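Local coordinates for protein LysR family transcriptional regulator (Vibrio vulnificus, PDB 5FHK) that probably acts as a DNA-binding transcription regulator of virulence genes, the present chain being its LysR-type regulatory domain, which has a periplasmic-binding-protein fold, at residues A[180-185]-A[200-205]; A[137-142]-A[150-155]. All coordinates share one frame; numbering follows the deposited sequence.

Contact 1. Residues A[180-185]-A[200-205]; sequences IYMLYN and YVIAYN
The sulfur end of Met-182 meets the end of Val-201 head-on. Met-182 leaves the strand with CG anti to its backbone N (chi1 171°) and stays extended through chi2, which carries the sulfur across to the helix. There Met-182 SD lies 3.5 Å from Val-201 CG1. Met-182 SD is also 3.8 Å from Val-201 CB, so the thioether rests on the branch point of the valine as well as on one methyl. The bend at chi3 (58°) sets Met-182 CE between Val-201 CG1 and Ile-202 CG1, 3.9 Å from each. The methionine lies across Ile-202, roughly perpendicular to it. One methionine end thus covers two successive residues of the helix, and the contact is wholly apolar. The backbones stay well apart, with 8.9 Å between Met-182 CA and Val-201 CA.

The carbonyl oxygen of Val-201 takes two bonds from Asn-205. Asn-205 ND2 donates to Val-201 O at 2.8 Å, in a nearly straight bond. Asn-205 N reaches the same oxygen from the opposite face of its plane.

Strand 178-185 lies between strands 56-60 and 68-82, antiparallel to both. Met-182 also packs on Val-56 and Phe-58, and Ile-202 on Arg-71. Val-201 touches Met-25 of helix 18-32. The contact therefore seats the C-terminal helix 192-204 on the sheet, next to helix 18-32.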
ATOM      1  N   ILE A 180      -4.925  15.587  -9.891  1.00 30.39           N
ATOM      2  CA  ILE A 180      -3.638  15.411  -9.252  1.00 27.72           C
ATOM      3  C   ILE A 180      -2.744  16.551  -9.710  1.00 29.04           C
ATOM      4  O   ILE A 180      -2.642  16.836 -10.907  1.00 28.47           O
ATOM      5  CB  ILE A 180      -3.028  14.036  -9.565  1.00 24.01           C
ATOM      6  CG1 ILE A 180      -3.893  12.915  -8.953  1.00 23.72           C
ATOM      7  CG2 ILE A 180      -1.650  13.950  -8.977  1.00 20.76           C
ATOM      8  CD1 ILE A 180      -5.036  12.484  -9.826  1.00 25.15           C
ATOM      9  N   TYR A 181      -2.123  17.218  -8.761  1.00 29.94           N
ATOM     10  CA  TYR A 181      -1.287  18.353  -9.081  1.00 27.77           C
ATOM     11  C   TYR A 181       0.143  18.038  -8.708  1.00 25.08           C
ATOM     12  O   TYR A 181       0.415  17.156  -7.885  1.00 22.39           O
ATOM     13  CB  TYR A 181      -1.741  19.613  -8.350  1.00 29.21           C
ATOM     14  CG  TYR A 181      -3.064  20.144  -8.822  1.00 31.93           C
ATOM     15  CD1 TYR A 181      -4.246  19.597  -8.359  1.00 29.65           C
ATOM     16  CD2 TYR A 181      -3.132  21.199  -9.730  1.00 34.37           C
ATOM     17  CE1 TYR A 181      -5.451  20.072  -8.784  1.00 32.29           C
ATOM     18  CE2 TYR A 181      -4.350  21.685 -10.163  1.00 35.66           C
ATOM     19  CZ  TYR A 181      -5.503  21.118  -9.684  1.00 35.89           C
ATOM     20  OH  TYR A 181      -6.737  21.578 -10.094  1.00 38.46           O
ATOM     21  N   MET A 182       1.056  18.758  -9.350  1.00 25.59           N
ATOM     22  CA  MET A 182       2.448  18.799  -8.938  1.00 25.89           C
ATOM     23  C   MET A 182       2.702  20.202  -8.405  1.00 26.18           C
ATOM     24  O   MET A 182       2.478  21.189  -9.119  1.00 25.95           O
ATOM     25  CB  MET A 182       3.394  18.452 -10.092  1.00 26.94           C
ATOM     26  CG  MET A 182       4.860  18.688  -9.774  1.00 27.19           C
ATOM     27  SD  MET A 182       5.959  18.225 -11.133  1.00 30.75           S
ATOM     28  CE  MET A 182       5.304  19.254 -12.438  1.00 32.89           C
ATOM     29  N   LEU A 183       3.145  20.284  -7.152  1.00 25.48           N
ATOM     30  CA  LEU A 183       3.409  21.551  -6.475  1.00 23.93           C
ATOM     31  C   LEU A 183       4.898  21.709  -6.211  1.00 23.99           C
ATOM     32  O   LEU A 183       5.582  20.726  -5.914  1.00 28.23           O
ATOM     33  CB  LEU A 183       2.670  21.628  -5.137  1.00 23.00           C
ATOM     34  CG  LEU A 183       1.222  21.175  -4.971  1.00 27.16           C
ATOM     35  CD1 LEU A 183       0.726  21.654  -3.586  1.00 26.68           C
ATOM     36  CD2 LEU A 183       0.360  21.780  -6.049  1.00 33.03           C
ATOM     37  N   TYR A 184       5.395  22.946  -6.316  1.00 24.45           N
ATOM     38  CA  TYR A 184       6.768  23.258  -5.934  1.00 29.29           C
ATOM     39  C   TYR A 184       6.933  24.758  -5.708  1.00 34.47           C
ATOM     40  O   TYR A 184       6.228  25.581  -6.305  1.00 33.90           O
ATOM     41  CB  TYR A 184       7.789  22.778  -6.976  1.00 30.47           C
ATOM     42  CG  TYR A 184       7.555  23.279  -8.383  1.00 32.09           C
ATOM     43  CD1 TYR A 184       6.584  22.701  -9.186  1.00 33.62           C
ATOM     44  CD2 TYR A 184       8.325  24.297  -8.925  1.00 32.63           C
ATOM     45  CE1 TYR A 184       6.370  23.127 -10.487  1.00 32.94           C
ATOM     46  CE2 TYR A 184       8.110  24.733 -10.240  1.00 35.02           C
ATOM     47  CZ  TYR A 184       7.120  24.134 -11.003  1.00 35.24           C
ATOM     48  OH  TYR A 184       6.868  24.521 -12.298  1.00 37.23           O
ATOM     49  N   ASN A 185       7.890  25.094  -4.842  1.00 39.60           N
ATOM     50  CA  ASN A 185       8.150  26.474  -4.461  1.00 42.89           C
ATOM     51  C   ASN A 185       8.645  27.280  -5.653  1.00 47.25           C
ATOM     52  O   ASN A 185       9.347  26.763  -6.518  1.00 49.37           O
ATOM     53  CB  ASN A 185       9.186  26.507  -3.341  1.00 43.56           C
ATOM     54  CG  ASN A 185       9.340  27.890  -2.721  1.00 49.94           C
ATOM     55  OD1 ASN A 185       9.895  28.806  -3.338  1.00 52.20           O
ATOM     56  ND2 ASN A 185       8.844  28.049  -1.490  1.00 52.07           N
ATOM     57  N   TYR A 200      11.707  16.653 -16.048  1.00 22.56           N
ATOM     58  CA  TYR A 200      11.385  15.291 -16.466  1.00 20.51           C
ATOM     59  C   TYR A 200       9.880  15.054 -16.396  1.00 22.26           C
ATOM     60  O   TYR A 200       9.276  14.556 -17.354  1.00 22.02           O
ATOM     61  CB  TYR A 200      12.130  14.270 -15.607  1.00 18.69           C
ATOM     62  CG  TYR A 200      11.972  12.854 -16.129  1.00 21.60           C
ATOM     63  CD1 TYR A 200      12.818  12.349 -17.129  1.00 21.40           C
ATOM     64  CD2 TYR A 200      10.963  12.035 -15.652  1.00 17.51           C
ATOM     65  CE1 TYR A 200      12.658  11.050 -17.611  1.00 19.37           C
ATOM     66  CE2 TYR A 200      10.815  10.760 -16.112  1.00 18.95           C
ATOM     67  CZ  TYR A 200      11.655  10.270 -17.087  1.00 18.70           C
ATOM     68  OH  TYR A 200      11.442   8.991 -17.506  1.00 18.96           O
ATOM     69  N   VAL A 201       9.258  15.458 -15.279  1.00 19.12           N
ATOM     70  CA  VAL A 201       7.825  15.251 -15.070  1.00 18.94           C
ATOM     71  C   VAL A 201       7.029  15.965 -16.147  1.00 22.30           C
ATOM     72  O   VAL A 201       6.151  15.376 -16.784  1.00 21.01           O
ATOM     73  CB  VAL A 201       7.407  15.718 -13.658  1.00 18.81           C
ATOM     74  CG1 VAL A 201       5.896  15.582 -13.449  1.00 23.61           C
ATOM     75  CG2 VAL A 201       8.122  14.924 -12.583  1.00 18.48           C
ATOM     76  N   ILE A 202       7.355  17.234 -16.406  1.00 22.47           N
ATOM     77  CA  ILE A 202       6.607  17.957 -17.427  1.00 26.65           C
ATOM     78  C   ILE A 202       6.826  17.321 -18.794  1.00 28.93           C
ATOM     79  O   ILE A 202       5.875  17.092 -19.548  1.00 30.40           O
ATOM     80  CB  ILE A 202       6.969  19.449 -17.420  1.00 27.50           C
ATOM     81  CG1 ILE A 202       6.489  20.089 -16.111  1.00 26.10           C
ATOM     82  CG2 ILE A 202       6.319  20.141 -18.598  1.00 33.05           C
ATOM     83  CD1 ILE A 202       7.234  21.394 -15.753  1.00 26.28           C
ATOM     84  N   ALA A 203       8.078  16.989 -19.121  1.00 28.37           N
ATOM     85  CA  ALA A 203       8.347  16.366 -20.408  1.00 27.64           C
ATOM     86  C   ALA A 203       7.802  14.949 -20.483  1.00 27.74           C
ATOM     87  O   ALA A 203       7.600  14.437 -21.584  1.00 30.96           O
ATOM     88  CB  ALA A 203       9.849  16.381 -20.708  1.00 27.71           C
ATOM     89  N   TYR A 204       7.548  14.305 -19.349  1.00 27.87           N
ATOM     90  CA  TYR A 204       6.901  12.995 -19.384  1.00 30.68           C
ATOM     91  C   TYR A 204       5.448  13.109 -19.835  1.00 37.51           C
ATOM     92  O   TYR A 204       4.950  12.252 -20.574  1.00 39.49           O
ATOM     93  CB  TYR A 204       6.978  12.354 -18.000  1.00 27.79           C
ATOM     94  CG  TYR A 204       6.734  10.870 -17.974  1.00 25.95           C
ATOM     95  CD1 TYR A 204       7.802   9.991 -18.088  1.00 23.19           C
ATOM     96  CD2 TYR A 204       5.446  10.341 -17.799  1.00 28.43           C
ATOM     97  CE1 TYR A 204       7.615   8.617 -18.052  1.00 25.46           C
ATOM     98  CE2 TYR A 204       5.241   8.947 -17.773  1.00 28.71           C
ATOM     99  CZ  TYR A 204       6.339   8.101 -17.897  1.00 27.87           C
ATOM    100  OH  TYR A 204       6.213   6.733 -17.868  1.00 30.20           O
ATOM    101  N   ASN A 205       4.759  14.167 -19.401  1.00 43.86           N
ATOM    102  CA  ASN A 205       3.315  14.343 -19.593  1.00 49.15           C
ATOM    103  C   ASN A 205       2.973  15.160 -20.844  1.00 51.75           C
ATOM    104  O   ASN A 205       1.867  15.708 -20.952  1.00 51.36           O
ATOM    105  CB  ASN A 205       2.694  15.020 -18.360  1.00 52.16           C
ATOM    106  CG  ASN A 205       2.631  14.098 -17.139  1.00 54.46           C
ATOM    107  OD1 ASN A 205       1.598  13.487 -16.864  1.00 54.96           O
ATOM    108  ND2 ASN A 205       3.735  14.009 -16.399  1.00 55.18           N
TER

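Contact 2. Residues A[137-142]-A[150-155]; sequences NVVRSA and TLMPDV
Val-139 lays its CG1 methyl against the side chain of Thr-150, 3.4 Å from OG1 and 4.0 Å from CB. This methyl stands anti to the backbone N, and the two short side chains lie at a slant to each other. The touch on the hydroxyl is a van der Waals contact. The polar need of Thr-150 OG1 is met by a hydrogen bond with the carbonyl oxygen of Leu-105. The buried hydroxyl can therefore sit against a methyl group.

Met-152 makes the second half of the contact. Its chain bends at both chi2 (79°) and chi3 (51°), which curls the methyl CE back against the helix. Met-152 CE meets the helix backbone at Arg-140 N, 3.8 Å away. Met-152 CE touches the base of that side chain too, with Arg-140 CB at 3.9 Å. Val-139 CG1 lies a little farther from Met-152 CE, at 4.1 Å. The rest of the arginine leads away from the strand, and of its side chain CB makes the touch.

The axes of segments 137-142 and 150-153 make 129° between their N-to-C directions and approach to 9.3 Å. They belong to helix 136-144 and strand 149-153. The strand is paired with 68-82 on one edge and with 104-107 on the other. Val-139 also touches Ala-133 of strand 131-133. Another side of the helix faces the second subunit, where Ser-141 OG is hydrogen-bonded to Asn-27 ND2 of that subunit.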
ATOM      1  N   ASN A 137      -6.143  -0.697  -1.459  1.00 24.42           N
ATOM      2  CA  ASN A 137      -5.704  -1.955  -2.044  1.00 22.02           C
ATOM      3  C   ASN A 137      -6.361  -3.152  -1.351  1.00 22.47           C
ATOM      4  O   ASN A 137      -6.853  -4.061  -2.026  1.00 18.07           O
ATOM      5  CB  ASN A 137      -4.170  -2.054  -2.027  1.00 23.89           C
ATOM      6  CG  ASN A 137      -3.577  -2.071  -0.614  1.00 27.51           C
ATOM      7  OD1 ASN A 137      -4.195  -1.614   0.357  1.00 25.09           O
ATOM      8  ND2 ASN A 137      -2.358  -2.596  -0.503  1.00 30.81           N
ATOM      9  N   VAL A 138      -6.424  -3.162  -0.009  1.00 22.22           N
ATOM     10  CA  VAL A 138      -7.038  -4.327   0.640  1.00 21.06           C
ATOM     11  C   VAL A 138      -8.548  -4.349   0.429  1.00 18.97           C
ATOM     12  O   VAL A 138      -9.162  -5.416   0.441  1.00 20.09           O
ATOM     13  CB  VAL A 138      -6.696  -4.385   2.138  1.00 19.00           C
ATOM     14  CG1 VAL A 138      -5.184  -4.533   2.333  1.00 22.33           C
ATOM     15  CG2 VAL A 138      -7.223  -3.177   2.837  1.00 19.21           C
ATOM     16  N   VAL A 139      -9.173  -3.182   0.270  1.00 18.67           N
ATOM     17  CA  VAL A 139     -10.594  -3.117  -0.063  1.00 18.17           C
ATOM     18  C   VAL A 139     -10.859  -3.774  -1.420  1.00 17.25           C
ATOM     19  O   VAL A 139     -11.827  -4.518  -1.592  1.00 18.03           O
ATOM     20  CB  VAL A 139     -11.063  -1.647  -0.036  1.00 19.62           C
ATOM     21  CG1 VAL A 139     -12.502  -1.539  -0.469  1.00 17.94           C
ATOM     22  CG2 VAL A 139     -10.896  -1.062   1.392  1.00 23.83           C
ATOM     23  N   ARG A 140     -10.028  -3.462  -2.413  1.00 17.49           N
ATOM     24  CA  ARG A 140     -10.176  -4.073  -3.719  1.00 20.60           C
ATOM     25  C   ARG A 140     -10.095  -5.585  -3.613  1.00 23.04           C
ATOM     26  O   ARG A 140     -10.892  -6.300  -4.225  1.00 24.54           O
ATOM     27  CB  ARG A 140      -9.108  -3.544  -4.680  1.00 22.69           C
ATOM     28  CG  ARG A 140      -9.245  -4.129  -6.074  1.00 25.31           C
ATOM     29  CD  ARG A 140      -7.912  -4.257  -6.748  1.00 32.96           C
ATOM     30  NE  ARG A 140      -6.989  -5.124  -6.018  1.00 39.00           N
ATOM     31  CZ  ARG A 140      -7.054  -6.456  -5.971  1.00 38.57           C
ATOM     32  NH1 ARG A 140      -8.014  -7.112  -6.604  1.00 34.01           N
ATOM     33  NH2 ARG A 140      -6.143  -7.134  -5.277  1.00 41.37           N
ATOM     34  N   SER A 141      -9.159  -6.083  -2.810  1.00 24.57           N
ATOM     35  CA  SER A 141      -8.995  -7.524  -2.674  1.00 27.07           C
ATOM     36  C   SER A 141     -10.280  -8.180  -2.186  1.00 24.64           C
ATOM     37  O   SER A 141     -10.671  -9.235  -2.692  1.00 25.55           O
ATOM     38  CB  SER A 141      -7.826  -7.812  -1.734  1.00 30.97           C
ATOM     39  OG  SER A 141      -8.066  -9.001  -1.015  1.00 35.17           O
ATOM     40  N   ALA A 142     -10.987  -7.538  -1.242  1.00 23.23           N
ATOM     41  CA  ALA A 142     -12.218  -8.121  -0.718  1.00 22.79           C
ATOM     42  C   ALA A 142     -13.342  -8.065  -1.746  1.00 21.92           C
ATOM     43  O   ALA A 142     -14.176  -8.983  -1.809  1.00 21.93           O
ATOM     44  CB  ALA A 142     -12.634  -7.406   0.574  1.00 24.45           C
ATOM     45  N   THR A 150     -17.845  -1.709  -3.673  1.00 20.49           N
ATOM     46  CA  THR A 150     -16.934  -0.675  -3.204  1.00 24.26           C
ATOM     47  C   THR A 150     -16.910   0.495  -4.175  1.00 23.13           C
ATOM     48  O   THR A 150     -17.377   0.415  -5.311  1.00 25.63           O
ATOM     49  CB  THR A 150     -15.501  -1.196  -3.042  1.00 27.99           C
ATOM     50  OG1 THR A 150     -14.677  -0.106  -2.624  1.00 32.72           O
ATOM     51  CG2 THR A 150     -14.984  -1.723  -4.387  1.00 25.89           C
ATOM     52  N   LEU A 151     -16.341   1.594  -3.707  1.00 23.66           N
ATOM     53  CA  LEU A 151     -16.076   2.752  -4.544  1.00 20.69           C
ATOM     54  C   LEU A 151     -14.566   2.900  -4.655  1.00 16.76           C
ATOM     55  O   LEU A 151     -13.858   2.896  -3.643  1.00 16.95           O
ATOM     56  CB  LEU A 151     -16.693   4.013  -3.966  1.00 22.14           C
ATOM     57  CG  LEU A 151     -16.367   5.246  -4.810  1.00 24.05           C
ATOM     58  CD1 LEU A 151     -17.254   5.233  -6.014  1.00 22.35           C
ATOM     59  CD2 LEU A 151     -16.617   6.533  -4.012  1.00 26.19           C
ATOM     60  N   MET A 152     -14.079   3.026  -5.880  1.00 17.88           N
ATOM     61  CA  MET A 152     -12.666   2.822  -6.097  1.00 19.05           C
ATOM     62  C   MET A 152     -12.195   3.759  -7.201  1.00 23.09           C
ATOM     63  O   MET A 152     -12.925   3.954  -8.191  1.00 24.81           O
ATOM     64  CB  MET A 152     -12.416   1.361  -6.477  1.00 19.08           C
ATOM     65  CG  MET A 152     -10.985   0.929  -6.592  1.00 22.96           C
ATOM     66  SD  MET A 152     -10.210   0.619  -5.007  1.00 26.97           S
ATOM     67  CE  MET A 152     -11.393  -0.468  -4.234  1.00 22.29           C
ATOM     68  N   PRO A 153     -11.008   4.356  -7.065  1.00 22.62           N
ATOM     69  CA  PRO A 153     -10.478   5.190  -8.153  1.00 23.79           C
ATOM     70  C   PRO A 153     -10.267   4.358  -9.408  1.00 26.01           C
ATOM     71  O   PRO A 153      -9.579   3.332  -9.375  1.00 29.26           O
ATOM     72  CB  PRO A 153      -9.143   5.712  -7.596  1.00 21.39           C
ATOM     73  CG  PRO A 153      -9.179   5.451  -6.119  1.00 23.87           C
ATOM     74  CD  PRO A 153     -10.040   4.209  -5.967  1.00 23.96           C
ATOM     75  N   ASP A 154     -10.826   4.836 -10.530  1.00 25.19           N
ATOM     76  CA  ASP A 154     -10.874   4.037 -11.760  1.00 27.68           C
ATOM     77  C   ASP A 154      -9.494   3.568 -12.211  1.00 24.71           C
ATOM     78  O   ASP A 154      -9.353   2.433 -12.688  1.00 24.55           O
ATOM     79  CB  ASP A 154     -11.557   4.816 -12.894  1.00 31.76           C
ATOM     80  CG  ASP A 154     -10.895   6.163 -13.181  1.00 35.71           C
ATOM     81  OD1 ASP A 154      -9.877   6.505 -12.529  1.00 34.70           O
ATOM     82  OD2 ASP A 154     -11.410   6.887 -14.067  1.00 38.03           O
ATOM     83  N   VAL A 155      -8.464   4.411 -12.062  1.00 25.98           N
ATOM     84  CA  VAL A 155      -7.109   4.022 -12.466  1.00 27.50           C
ATOM     85  C   VAL A 155      -6.634   2.760 -11.747  1.00 27.11           C
ATOM     86  O   VAL A 155      -5.814   2.007 -12.282  1.00 32.78           O
ATOM     87  CB  VAL A 155      -6.127   5.190 -12.251  1.00 31.83           C
ATOM     88  CG1 VAL A 155      -5.872   5.431 -10.766  1.00 32.88           C
ATOM     89  CG2 VAL A 155      -4.823   4.924 -12.986  1.00 33.02           C
TER

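How the contacts relate
The centres of contact 1 and contact 2 are 26 Å apart, and the chain's centre lies between them. Their nearest atoms are about 7 Å from each other, so they do not touch. The segments of contact 2 both precede those of contact 1 in the sequence. Both contacts join a helix to the same mixed sheet through a methionine on a strand. Strand 68-82 connects them, since it pairs with 178-185 of contact 1 and with 149-153 of contact 2. The 26 Å spacing and this shared strand are consistent with the two contacts lying in different lobes of the periplasmic-binding-protein fold. Helix 137-142 of contact 2 also faces the second subunit, while no other chain of the assembly touches the segments of contact 1.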